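Local coordinates for outer membrane protein OMP121 (Bacteroides thetaiotaomicron, PDB 5FQ8), which probably carries nutrients across the bacterial outer membrane as a TonB-dependent transporter, a plugged beta-barrel that also binds calcium, at residues S296-H301 with S309-Y314; K387-Y392 with K399-M404; N458-V463 with G479-E484. All coordinates share one frame; numbering follows the deposited sequence.

Interaction 1: S296-H301 with S309-Y314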
loop_
_atom_site.group_PDB
_atom_site.type_symbol
_atom_site.label_atom_id
_atom_site.label_comp_id
_atom_site.label_asym_id
_atom_site.label_seq_id
_atom_site.Cartn_x
_atom_site.Cartn_y
_atom_site.Cartn_z
ATOM N N SER B 296 -3.712 -10.354 -34.328
ATOM C CA SER B 296 -5.057 -10.118 -34.835
ATOM C C SER B 296 -5.508 -11.274 -35.710
ATOM O O SER B 296 -4.696 -11.972 -36.311
ATOM C CB SER B 296 -5.136 -8.822 -35.627
ATOM O OG SER B 296 -6.424 -8.665 -36.189
ATOM N N ALA B 297 -6.815 -11.472 -35.765
ATOM C CA ALA B 297 -7.406 -12.520 -36.578
ATOM C C ALA B 297 -8.781 -12.035 -36.976
ATOM O O ALA B 297 -9.604 -11.758 -36.110
ATOM C CB ALA B 297 -7.488 -13.835 -35.820
ATOM N N ARG B 298 -9.018 -11.899 -38.268
ATOM C CA ARG B 298 -10.245 -11.317 -38.770
ATOM C C ARG B 298 -10.787 -12.203 -39.870
ATOM O O ARG B 298 -10.049 -12.593 -40.777
ATOM C CB ARG B 298 -10.007 -9.905 -39.288
ATOM C CG ARG B 298 -9.745 -8.918 -38.212
ATOM C CD ARG B 298 -9.317 -7.603 -38.744
ATOM N NE ARG B 298 -7.870 -7.480 -38.743
ATOM C CZ ARG B 298 -7.169 -7.083 -39.787
ATOM N NH1 ARG B 298 -7.789 -6.782 -40.910
ATOM N NH2 ARG B 298 -5.855 -6.991 -39.709
ATOM N N GLY B 299 -12.066 -12.509 -39.793
ATOM C CA GLY B 299 -12.689 -13.355 -40.782
ATOM C C GLY B 299 -14.117 -12.944 -41.037
ATOM O O GLY B 299 -14.765 -12.308 -40.207
ATOM N N SER B 300 -14.599 -13.342 -42.207
ATOM C CA SER B 300 -15.963 -13.128 -42.649
ATOM C C SER B 300 -16.354 -14.317 -43.513
ATOM O O SER B 300 -15.533 -14.827 -44.271
ATOM C CB SER B 300 -16.068 -11.818 -43.422
ATOM O OG SER B 300 -17.409 -11.430 -43.593
ATOM N N HIS B 301 -17.584 -14.787 -43.363
ATOM C CA HIS B 301 -18.094 -15.894 -44.157
ATOM C C HIS B 301 -19.519 -15.567 -44.545
ATOM O O HIS B 301 -20.300 -15.119 -43.706
ATOM C CB HIS B 301 -18.042 -17.219 -43.396
ATOM C CG HIS B 301 -18.374 -18.420 -44.230
ATOM N ND1 HIS B 301 -17.407 -19.244 -44.765
ATOM C CD2 HIS B 301 -19.564 -18.943 -44.610
ATOM C CE1 HIS B 301 -17.987 -20.220 -45.440
ATOM N NE2 HIS B 301 -19.295 -20.063 -45.362
ATOM N N SER B 309 -19.240 -12.103 -39.471
ATOM C CA SER B 309 -17.824 -11.807 -39.450
ATOM C C SER B 309 -17.394 -11.544 -38.019
ATOM O O SER B 309 -18.218 -11.309 -37.134
ATOM C CB SER B 309 -17.506 -10.608 -40.315
ATOM O OG SER B 309 -18.291 -9.507 -39.908
ATOM N N SER B 310 -16.088 -11.579 -37.799
ATOM C CA SER B 310 -15.594 -11.416 -36.447
ATOM C C SER B 310 -14.135 -11.009 -36.465
ATOM O O SER B 310 -13.355 -11.506 -37.273
ATOM C CB SER B 310 -15.759 -12.698 -35.653
ATOM O OG SER B 310 -14.952 -12.624 -34.503
ATOM N N SER B 311 -13.779 -10.117 -35.552
ATOM C CA SER B 311 -12.428 -9.596 -35.412
ATOM C C SER B 311 -12.043 -9.696 -33.950
ATOM O O SER B 311 -12.836 -9.316 -33.091
ATOM C CB SER B 311 -12.365 -8.140 -35.892
ATOM O OG SER B 311 -11.105 -7.550 -35.644
ATOM N N LEU B 312 -10.852 -10.215 -33.660
ATOM C CA LEU B 312 -10.367 -10.331 -32.285
ATOM C C LEU B 312 -8.887 -9.993 -32.223
ATOM O O LEU B 312 -8.086 -10.577 -32.949
ATOM C CB LEU B 312 -10.594 -11.733 -31.718
ATOM C CG LEU B 312 -12.004 -12.304 -31.738
ATOM C CD1 LEU B 312 -11.968 -13.718 -31.297
ATOM C CD2 LEU B 312 -12.896 -11.525 -30.842
ATOM N N ASN B 313 -8.523 -9.091 -31.326
ATOM C CA ASN B 313 -7.184 -8.532 -31.272
ATOM C C ASN B 313 -6.677 -8.535 -29.842
ATOM O O ASN B 313 -7.432 -8.246 -28.920
ATOM C CB ASN B 313 -7.176 -7.105 -31.811
ATOM C CG ASN B 313 -7.996 -6.953 -33.069
ATOM O OD1 ASN B 313 -7.457 -6.921 -34.157
ATOM N ND2 ASN B 313 -9.301 -6.858 -32.925
ATOM N N TYR B 314 -5.400 -8.849 -29.667
ATOM C CA TYR B 314 -4.725 -8.791 -28.382
ATOM C C TYR B 314 -3.543 -7.856 -28.521
ATOM O O TYR B 314 -2.860 -7.864 -29.545
ATOM C CB TYR B 314 -4.274 -10.182 -27.932
ATOM C CG TYR B 314 -3.235 -10.247 -26.835
ATOM C CD1 TYR B 314 -3.604 -10.304 -25.510
ATOM C CD2 TYR B 314 -1.885 -10.305 -27.128
ATOM C CE1 TYR B 314 -2.661 -10.382 -24.508
ATOM C CE2 TYR B 314 -0.937 -10.391 -26.128
ATOM C CZ TYR B 314 -1.334 -10.430 -24.825
ATOM O OH TYR B 314 -0.406 -10.507 -23.827
#
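The beta hairpin of strands 289-303 and 306-320 is part of the antiparallel barrel wall of this TonB-dependent receptor, and here Ser296 faces Asn313 and Arg298 faces Ser311 across it as non-hydrogen-bonded pairs. Two hydrogen-bonded pairs hold the backbones together: Ala297 with Leu312, and Gly299 with Ser310, where Gly299 N reaches Ser310 O at 3.0 Å and Ser310 N returns to Gly299 O at 2.8 Å.

The side chains that distinguish the contact lie on the face of Ser296, Arg298, Ser311 and Asn313. Ser296 OG gives its proton to Asn313 OD1 at 2.9 Å, coming from above the amide carbonyl, 39° out of its plane. With chi1 of 176°, this hydroxyl swings away from its own backbone N and also meets the Arg298 guanidinium at its edge: Arg298 NE donates to Ser296 OG over 3.2 Å in a nearly straight bond of 167°. Ser311 OG sits against the aliphatic part of the arginine, 3.2 Å from Arg298 CG, and takes a weak hydrogen bond from Asn313 ND2, which also donates to Tyr385 O on the next strand. Farther along, Ser300 OG packs on Ser309 CB at 3.4 Å.

Arg298 NH2 continues inward to a salt bridge with Asp137 of the plug, so this face looks into the barrel. On the reverse face, Leu312 packs against Leu312 of the second subunit. Held at NE by Ser296 OG and at NH2 by Asp137, the guanidinium is restrained from two sides, and since Ser296 OG also donates to Asn313 OD1, one hydroxyl joins the two strands.

Interaction 2: K387-Y392 with K399-M404. With KR0 (3-decanoyloxypropyl decanoate), chain K; C8E ((hydroxyethyloxy)tri(ethyloxy)octane), chain U.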
loop_
_atom_site.group_PDB
_atom_site.type_symbol
_atom_site.label_atom_id
_atom_site.label_comp_id
_atom_site.label_asym_id
_atom_site.label_seq_id
_atom_site.Cartn_x
_atom_site.Cartn_y
_atom_site.Cartn_z
ATOM N N LYS B 387 -14.849 -7.568 -32.230
ATOM C CA LYS B 387 -16.246 -7.357 -32.570
ATOM C C LYS B 387 -16.835 -8.603 -33.204
ATOM O O LYS B 387 -16.117 -9.491 -33.652
ATOM C CB LYS B 387 -16.414 -6.164 -33.505
ATOM C CG LYS B 387 -16.128 -6.463 -34.939
ATOM C CD LYS B 387 -17.108 -5.740 -35.822
ATOM C CE LYS B 387 -17.065 -6.252 -37.245
ATOM N NZ LYS B 387 -17.883 -5.423 -38.166
ATOM N N PHE B 388 -18.162 -8.656 -33.201
ATOM C CA PHE B 388 -18.947 -9.641 -33.928
ATOM C C PHE B 388 -20.029 -8.899 -34.687
ATOM O O PHE B 388 -20.730 -8.065 -34.120
ATOM C CB PHE B 388 -19.585 -10.683 -33.007
ATOM C CG PHE B 388 -20.588 -11.578 -33.704
ATOM C CD1 PHE B 388 -20.171 -12.710 -34.374
ATOM C CD2 PHE B 388 -21.938 -11.288 -33.686
ATOM C CE1 PHE B 388 -21.068 -13.528 -35.008
ATOM C CE2 PHE B 388 -22.842 -12.102 -34.334
ATOM C CZ PHE B 388 -22.406 -13.225 -34.991
ATOM N N GLN B 389 -20.179 -9.212 -35.959
ATOM C CA GLN B 389 -21.202 -8.582 -36.768
ATOM C C GLN B 389 -21.977 -9.649 -37.505
ATOM O O GLN B 389 -21.384 -10.580 -38.049
ATOM C CB GLN B 389 -20.601 -7.595 -37.755
ATOM C CG GLN B 389 -21.633 -6.766 -38.433
ATOM C CD GLN B 389 -21.017 -5.715 -39.289
ATOM O OE1 GLN B 389 -20.449 -4.748 -38.791
ATOM N NE2 GLN B 389 -21.101 -5.900 -40.595
ATOM N N LEU B 390 -23.297 -9.506 -37.512
ATOM C CA LEU B 390 -24.215 -10.385 -38.225
ATOM C C LEU B 390 -24.995 -9.522 -39.198
ATOM O O LEU B 390 -25.795 -8.685 -38.776
ATOM C CB LEU B 390 -25.163 -11.092 -37.262
ATOM C CG LEU B 390 -26.143 -12.066 -37.879
ATOM C CD1 LEU B 390 -25.323 -13.131 -38.506
ATOM C CD2 LEU B 390 -27.039 -12.652 -36.832
ATOM N N ASP B 391 -24.757 -9.718 -40.489
ATOM C CA ASP B 391 -25.506 -9.036 -41.531
ATOM C C ASP B 391 -26.487 -10.007 -42.159
ATOM O O ASP B 391 -26.138 -11.153 -42.432
ATOM C CB ASP B 391 -24.578 -8.493 -42.612
ATOM C CG ASP B 391 -23.771 -7.324 -42.145
ATOM O OD1 ASP B 391 -24.348 -6.234 -41.970
ATOM O OD2 ASP B 391 -22.552 -7.497 -41.973
ATOM N N TYR B 392 -27.710 -9.552 -42.397
ATOM C CA TYR B 392 -28.705 -10.401 -43.041
ATOM C C TYR B 392 -29.580 -9.550 -43.946
ATOM O O TYR B 392 -30.343 -8.714 -43.463
ATOM C CB TYR B 392 -29.548 -11.133 -42.012
ATOM C CG TYR B 392 -30.531 -12.095 -42.613
ATOM C CD1 TYR B 392 -30.109 -13.312 -43.116
ATOM C CD2 TYR B 392 -31.883 -11.789 -42.674
ATOM C CE1 TYR B 392 -30.998 -14.190 -43.671
ATOM C CE2 TYR B 392 -32.783 -12.668 -43.220
ATOM C CZ TYR B 392 -32.331 -13.864 -43.718
ATOM O OH TYR B 392 -33.201 -14.760 -44.276
ATOM N N LYS B 399 -31.657 -4.818 -44.947
ATOM C CA LYS B 399 -30.473 -5.482 -44.415
ATOM C C LYS B 399 -30.482 -5.292 -42.908
ATOM O O LYS B 399 -30.521 -4.155 -42.436
ATOM C CB LYS B 399 -29.197 -4.901 -45.035
ATOM C CG LYS B 399 -27.896 -5.497 -44.517
ATOM C CD LYS B 399 -26.715 -4.538 -44.667
ATOM C CE LYS B 399 -26.074 -4.621 -46.032
ATOM N NZ LYS B 399 -24.839 -3.806 -46.097
ATOM N N PHE B 400 -30.480 -6.389 -42.155
ATOM C CA PHE B 400 -30.352 -6.322 -40.707
ATOM C C PHE B 400 -28.891 -6.449 -40.310
ATOM O O PHE B 400 -28.158 -7.269 -40.862
ATOM C CB PHE B 400 -31.168 -7.423 -40.027
ATOM C CG PHE B 400 -30.924 -7.523 -38.557
ATOM C CD1 PHE B 400 -29.865 -8.248 -38.062
ATOM C CD2 PHE B 400 -31.750 -6.881 -37.667
ATOM C CE1 PHE B 400 -29.633 -8.323 -36.719
ATOM C CE2 PHE B 400 -31.524 -6.961 -36.315
ATOM C CZ PHE B 400 -30.466 -7.681 -35.842
ATOM N N THR B 401 -28.477 -5.658 -39.328
ATOM C CA THR B 401 -27.105 -5.714 -38.851
ATOM C C THR B 401 -27.076 -5.668 -37.335
ATOM O O THR B 401 -27.615 -4.742 -36.729
ATOM C CB THR B 401 -26.280 -4.575 -39.431
ATOM O OG1 THR B 401 -26.044 -4.831 -40.815
ATOM C CG2 THR B 401 -24.962 -4.484 -38.725
ATOM N N TYR B 402 -26.460 -6.675 -36.729
ATOM C CA TYR B 402 -26.122 -6.658 -35.318
ATOM C C TYR B 402 -24.612 -6.613 -35.192
ATOM O O TYR B 402 -23.912 -7.438 -35.780
ATOM C CB TYR B 402 -26.675 -7.879 -34.581
ATOM C CG TYR B 402 -26.154 -7.991 -33.161
ATOM C CD1 TYR B 402 -26.434 -7.013 -32.219
ATOM C CD2 TYR B 402 -25.372 -9.067 -32.768
ATOM C CE1 TYR B 402 -25.955 -7.103 -30.938
ATOM C CE2 TYR B 402 -24.894 -9.160 -31.491
ATOM C CZ TYR B 402 -25.191 -8.180 -30.582
ATOM O OH TYR B 402 -24.716 -8.274 -29.303
ATOM N N ARG B 403 -24.116 -5.652 -34.437
ATOM C CA ARG B 403 -22.688 -5.517 -34.207
ATOM C C ARG B 403 -22.455 -5.270 -32.730
ATOM O O ARG B 403 -23.174 -4.492 -32.107
ATOM C CB ARG B 403 -22.119 -4.383 -35.027
ATOM C CG ARG B 403 -20.707 -4.028 -34.685
ATOM C CD ARG B 403 -20.405 -2.643 -35.206
ATOM N NE ARG B 403 -20.834 -2.532 -36.590
ATOM C CZ ARG B 403 -21.273 -1.416 -37.150
ATOM N NH1 ARG B 403 -21.349 -0.306 -36.435
ATOM N NH2 ARG B 403 -21.645 -1.423 -38.421
ATOM N N MET B 404 -21.460 -5.945 -32.173
ATOM C CA MET B 404 -21.172 -5.898 -30.750
ATOM C C MET B 404 -19.675 -5.789 -30.569
ATOM O O MET B 404 -18.923 -6.545 -31.180
ATOM C CB MET B 404 -21.696 -7.142 -30.024
ATOM C CG MET B 404 -21.138 -7.335 -28.614
ATOM S SD MET B 404 -21.999 -8.582 -27.638
ATOM C CE MET B 404 -21.010 -8.575 -26.168
HETATM C C1 KR0 K . -26.538 -1.908 -22.379
HETATM O O1 KR0 K . -27.250 -2.353 -23.531
HETATM C C2 KR0 K . -25.083 -1.810 -22.785
HETATM C C3 KR0 K . -24.264 -2.904 -22.139
HETATM C C4 KR0 K . -25.326 -8.939 -22.484
HETATM O O4 KR0 K . -24.507 -4.180 -22.721
HETATM C C5 KR0 K . -23.982 -5.338 -22.016
HETATM C C6 KR0 K . -25.349 -8.879 -24.015
HETATM C C7 KR0 K . -27.806 -3.695 -23.595
HETATM C C8 KR0 K . -25.106 -10.225 -24.702
HETATM O O8 KR0 K . -23.403 -5.143 -20.973
HETATM C C9 KR0 K . -25.016 -10.085 -26.226
HETATM O O9 KR0 K . -28.410 -4.140 -22.641
HETATM C C10 KR0 K . -24.115 -6.748 -22.535
HETATM C C11 KR0 K . -25.220 -7.547 -21.850
HETATM C C12 KR0 K . -27.646 -4.547 -24.826
HETATM C C13 KR0 K . -28.978 -5.216 -25.142
HETATM C C14 KR0 K . -25.171 -11.424 -26.956
HETATM C C15 KR0 K . -24.721 -11.364 -28.414
HETATM C C16 KR0 K . -24.645 -12.727 -29.063
HETATM C C17 KR0 K . -29.058 -5.666 -26.596
HETATM C C18 KR0 K . -28.758 -7.146 -26.791
HETATM C C19 KR0 K . -28.705 -7.464 -28.283
HETATM C C20 KR0 K . -28.745 -8.956 -28.601
HETATM C C21 KR0 K . -28.624 -9.188 -30.109
HETATM C C22 KR0 K . -29.092 -10.585 -30.518
HETATM C C23 KR0 K . -28.724 -10.961 -31.940
HETATM C C8 C8E U . -20.766 -9.269 -20.543
HETATM O O9 C8E U . -19.730 -9.470 -21.476
HETATM C C10 C8E U . -20.251 -10.070 -22.635
HETATM C C11 C8E U . -19.251 -11.018 -23.291
HETATM O O12 C8E U . -19.512 -10.989 -24.677
HETATM C C13 C8E U . -18.681 -11.815 -25.454
HETATM C C14 C8E U . -18.852 -11.417 -26.918
HETATM O O15 C8E U . -18.257 -10.161 -27.167
HETATM C C16 C8E U . -18.082 -9.929 -28.543
#
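Gln389, its CG anti to the backbone N (chi1 -170°) and its chain extended, lies alongside Arg403 on the hairpin of strands 376-394 and 398-417, two neighbouring antiparallel staves of the barrel. Arg403 NE donates to Gln389 OE1 at 3.1 Å, in the guanidinium plane and nearly straight at 164°, although the amide is turned 47° from that plane. Lys387 NZ reaches the same oxygen at 2.7 Å from the other face of the amide, so two cationic groups share one acceptor; the lysine has a further partner in Asp105 O of the plug. Gln389 NE2 donates to the syn side of Asp391 OD2 at 2.6 Å, which fixes the amide's rotation; the bond from Thr401 OG1 to Asp391 OD1 is modelled doubtfully short. The chain of polar groups therefore runs along the lumen face, next to the plug.

Backbone bonds come in three hydrogen-bonded pairs: Phe388 with Met404, Leu390 with Tyr402, and Tyr392 with Phe400. The CA-H groups between them point at carbonyls, as from Gln389 CA to Tyr402 O at 3.1 Å.

Apolar contacts occupy the outward face. The side chains of Phe388 and Tyr402 cross at about a right angle, with Tyr402 CD2 at the edge of the phenylalanine ring, 4.2 Å from Phe388 CD2. Phe388 also meets the ring of Phe261 of the second subunit.

Bound amphiphiles meet Tyr402 and Met404. Met404 reaches a detergent molecule with CE and the lipid-like KR0 with SD, 3.7 Å from its C9. Tyr402 lies beneath an acyl chain, whose C21 is over one ring face, 3.5 Å from Tyr402 CE1.

Interaction 3: N458-V463 with G479-E484. With KR0 (3-decanoyloxypropyl decanoate), chain K.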
loop_
_atom_site.group_PDB
_atom_site.type_symbol
_atom_site.label_atom_id
_atom_site.label_comp_id
_atom_site.label_asym_id
_atom_site.label_seq_id
_atom_site.Cartn_x
_atom_site.Cartn_y
_atom_site.Cartn_z
ATOM N N ASN B 458 -20.076 -2.140 -26.452
ATOM C CA ASN B 458 -20.913 -1.382 -27.358
ATOM C C ASN B 458 -21.753 -2.337 -28.174
ATOM O O ASN B 458 -21.242 -3.328 -28.692
ATOM C CB ASN B 458 -20.064 -0.498 -28.258
ATOM C CG ASN B 458 -20.877 0.538 -28.961
ATOM O OD1 ASN B 458 -21.343 1.490 -28.346
ATOM N ND2 ASN B 458 -21.066 0.360 -30.261
ATOM N N GLN B 459 -23.038 -2.050 -28.279
ATOM C CA GLN B 459 -23.935 -2.902 -29.038
ATOM C C GLN B 459 -24.797 -2.045 -29.938
ATOM O O GLN B 459 -25.375 -1.054 -29.488
ATOM C CB GLN B 459 -24.787 -3.759 -28.116
ATOM C CG GLN B 459 -23.944 -4.742 -27.353
ATOM C CD GLN B 459 -24.721 -5.913 -26.865
ATOM O OE1 GLN B 459 -25.940 -5.927 -26.948
ATOM N NE2 GLN B 459 -24.023 -6.921 -26.354
ATOM N N ASP B 460 -24.863 -2.423 -31.209
ATOM C CA ASP B 460 -25.689 -1.737 -32.180
ATOM C C ASP B 460 -26.605 -2.736 -32.855
ATOM O O ASP B 460 -26.165 -3.811 -33.272
ATOM C CB ASP B 460 -24.833 -1.014 -33.208
ATOM C CG ASP B 460 -24.122 0.174 -32.628
ATOM O OD1 ASP B 460 -24.728 1.269 -32.581
ATOM O OD2 ASP B 460 -22.960 0.009 -32.216
ATOM N N ILE B 461 -27.883 -2.393 -32.928
ATOM C CA ILE B 461 -28.865 -3.120 -33.719
ATOM C C ILE B 461 -29.431 -2.130 -34.719
ATOM O O ILE B 461 -29.859 -1.040 -34.333
ATOM C CB ILE B 461 -29.971 -3.721 -32.840
ATOM C CG1 ILE B 461 -29.362 -4.603 -31.774
ATOM C CG2 ILE B 461 -30.905 -4.558 -33.646
ATOM C CD1 ILE B 461 -30.376 -5.095 -30.791
ATOM N N MET B 462 -29.407 -2.489 -35.998
ATOM C CA MET B 462 -29.759 -1.563 -37.062
ATOM C C MET B 462 -30.619 -2.248 -38.109
ATOM O O MET B 462 -30.613 -3.469 -38.251
ATOM C CB MET B 462 -28.519 -0.995 -37.752
ATOM C CG MET B 462 -27.491 -0.427 -36.826
ATOM S SD MET B 462 -25.988 -0.100 -37.705
ATOM C CE MET B 462 -24.991 0.625 -36.448
ATOM N N VAL B 463 -31.340 -1.435 -38.870
ATOM C CA VAL B 463 -32.029 -1.906 -40.063
ATOM C C VAL B 463 -31.844 -0.869 -41.161
ATOM O O VAL B 463 -32.120 0.319 -40.964
ATOM C CB VAL B 463 -33.521 -2.178 -39.801
ATOM C CG1 VAL B 463 -34.174 -0.979 -39.177
ATOM C CG2 VAL B 463 -34.216 -2.542 -41.084
ATOM N N GLY B 479 -31.673 2.520 -35.982
ATOM C CA GLY B 479 -30.745 1.802 -35.136
ATOM C C GLY B 479 -30.981 2.008 -33.653
ATOM O O GLY B 479 -31.786 2.833 -33.226
ATOM N N PHE B 480 -30.254 1.221 -32.879
ATOM C CA PHE B 480 -30.220 1.298 -31.431
ATOM C C PHE B 480 -28.772 1.210 -30.990
ATOM O O PHE B 480 -27.993 0.445 -31.559
ATOM C CB PHE B 480 -31.029 0.172 -30.796
ATOM C CG PHE B 480 -30.714 -0.061 -29.346
ATOM C CD1 PHE B 480 -29.721 -0.942 -28.969
ATOM C CD2 PHE B 480 -31.418 0.594 -28.359
ATOM C CE1 PHE B 480 -29.428 -1.145 -27.654
ATOM C CE2 PHE B 480 -31.132 0.382 -27.037
ATOM C CZ PHE B 480 -30.139 -0.487 -26.688
ATOM N N ASN B 481 -28.410 1.980 -29.972
ATOM C CA ASN B 481 -27.064 1.921 -29.420
ATOM C C ASN B 481 -27.134 1.626 -27.928
ATOM O O ASN B 481 -28.050 2.079 -27.241
ATOM C CB ASN B 481 -26.305 3.219 -29.675
ATOM C CG ASN B 481 -24.848 3.112 -29.308
ATOM O OD1 ASN B 481 -24.230 4.071 -28.861
ATOM N ND2 ASN B 481 -24.295 1.931 -29.477
ATOM N N GLY B 482 -26.172 0.854 -27.437
ATOM C CA GLY B 482 -26.052 0.612 -26.017
ATOM C C GLY B 482 -24.603 0.585 -25.601
ATOM O O GLY B 482 -23.817 -0.204 -26.129
ATOM N N ASN B 483 -24.233 1.438 -24.662
ATOM C CA ASN B 483 -22.841 1.627 -24.292
ATOM C C ASN B 483 -22.656 1.409 -22.793
ATOM O O ASN B 483 -23.521 1.772 -21.996
ATOM C CB ASN B 483 -22.381 3.018 -24.690
ATOM C CG ASN B 483 -20.891 3.168 -24.637
ATOM O OD1 ASN B 483 -20.352 3.913 -23.819
ATOM N ND2 ASN B 483 -20.207 2.448 -25.504
ATOM N N GLU B 484 -21.524 0.826 -22.416
ATOM C CA GLU B 484 -21.201 0.593 -21.017
ATOM C C GLU B 484 -19.695 0.703 -20.866
ATOM O O GLU B 484 -18.963 -0.103 -21.426
ATOM C CB GLU B 484 -21.696 -0.773 -20.564
ATOM C CG GLU B 484 -21.644 -0.971 -19.060
ATOM C CD GLU B 484 -21.803 -2.407 -18.640
ATOM O OE1 GLU B 484 -20.812 -3.161 -18.693
ATOM O OE2 GLU B 484 -22.926 -2.786 -18.258
HETATM C C1 KR0 K . -26.538 -1.908 -22.379
HETATM O O1 KR0 K . -27.250 -2.353 -23.531
HETATM C C2 KR0 K . -25.083 -1.810 -22.785
HETATM C C3 KR0 K . -24.264 -2.904 -22.139
HETATM C C4 KR0 K . -25.326 -8.939 -22.484
HETATM O O4 KR0 K . -24.507 -4.180 -22.721
HETATM C C5 KR0 K . -23.982 -5.338 -22.016
HETATM C C6 KR0 K . -25.349 -8.879 -24.015
HETATM C C7 KR0 K . -27.806 -3.695 -23.595
HETATM C C8 KR0 K . -25.106 -10.225 -24.702
HETATM O O8 KR0 K . -23.403 -5.143 -20.973
HETATM C C9 KR0 K . -25.016 -10.085 -26.226
HETATM O O9 KR0 K . -28.410 -4.140 -22.641
HETATM C C10 KR0 K . -24.115 -6.748 -22.535
HETATM C C11 KR0 K . -25.220 -7.547 -21.850
HETATM C C12 KR0 K . -27.646 -4.547 -24.826
HETATM C C13 KR0 K . -28.978 -5.216 -25.142
HETATM C C14 KR0 K . -25.171 -11.424 -26.956
HETATM C C15 KR0 K . -24.721 -11.364 -28.414
HETATM C C16 KR0 K . -24.645 -12.727 -29.063
HETATM C C17 KR0 K . -29.058 -5.666 -26.596
HETATM C C18 KR0 K . -28.758 -7.146 -26.791
HETATM C C19 KR0 K . -28.705 -7.464 -28.283
HETATM C C20 KR0 K . -28.745 -8.956 -28.601
HETATM C C21 KR0 K . -28.624 -9.188 -30.109
HETATM C C22 KR0 K . -29.092 -10.585 -30.518
HETATM C C23 KR0 K . -28.724 -10.961 -31.940
#
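Three asparagine amides and a carboxylate, from Asn458, Asn481, Asn483 and Asp460, gather on one face of the hairpin formed by strands 446-469 and 472-495 in the barrel wall. The amide of Asn458 is met from above its carbonyl plane by Asn481 ND2, 3.2 Å from Asn458 OD1 and 39° out of that plane. Relative to the Asn481 amide, the same oxygen lies at the edge, close to its plane, and the bond is nearly straight at 170°. Asn483 ND2 supplies a second bond to Asn458 OD1, also 3.2 Å, and stays closer to the carbonyl plane. The carboxylate of Asp460 lies almost parallel to the Asn481 amide, their planes 6° apart.

Asn481 ND2 also donates to Gln459 O over 3.2 Å, from above the peptide carbonyl, while Gly482 N reaches that oxygen in the carbonyl plane at 2.9 Å. One amide nitrogen thus ties a side chain and the backbone of the facing strand together. The oxygen ends have partners elsewhere: Asn481 OD1 accepts from Arg545 and Asn483 OD1 from Arg485. Asn458 touches Pro108 and Asn483 touches Arg156, which places this polar face toward the plug.

On the reverse face, Gln459, Ile461 and Gly482 meet the diacyl ligand KR0. Gln459 has CG beside its backbone N and an extended chain beyond, which carries the amide out between the two acyl tails: OE1 faces C12 and C18, NE2 faces C6 and C9. Gly482 offers bare backbone to the linker, its C atom 3.7 Å from C2 of KR0. Farther along one tail, Ile461 CD1 rests 3.8 Å from C19 of KR0.

Overall arrangement
The three contacts are successive hairpins of one barrel wall and come in series along the chain. Interaction 1 joins strands 289-303 and 306-320, interaction 2 strands 376-394 and 398-417, interaction 3 strands 446-469 and 472-495. Strands 306-320 and 376-394 are neighbours, as are 398-417 and 446-469, so backbone hydrogen bonds run on from hairpin to hairpin. The centres of interactions 1 and 2 are about 14 Å apart, those of 2 and 3 about 10 Å, and those of 1 and 3, which do not touch, about 20 Å. Outward, interactions 1 and 2 meet the second subunit, while 2 and 3 share KR0; inward, all three present polar groups to the plug.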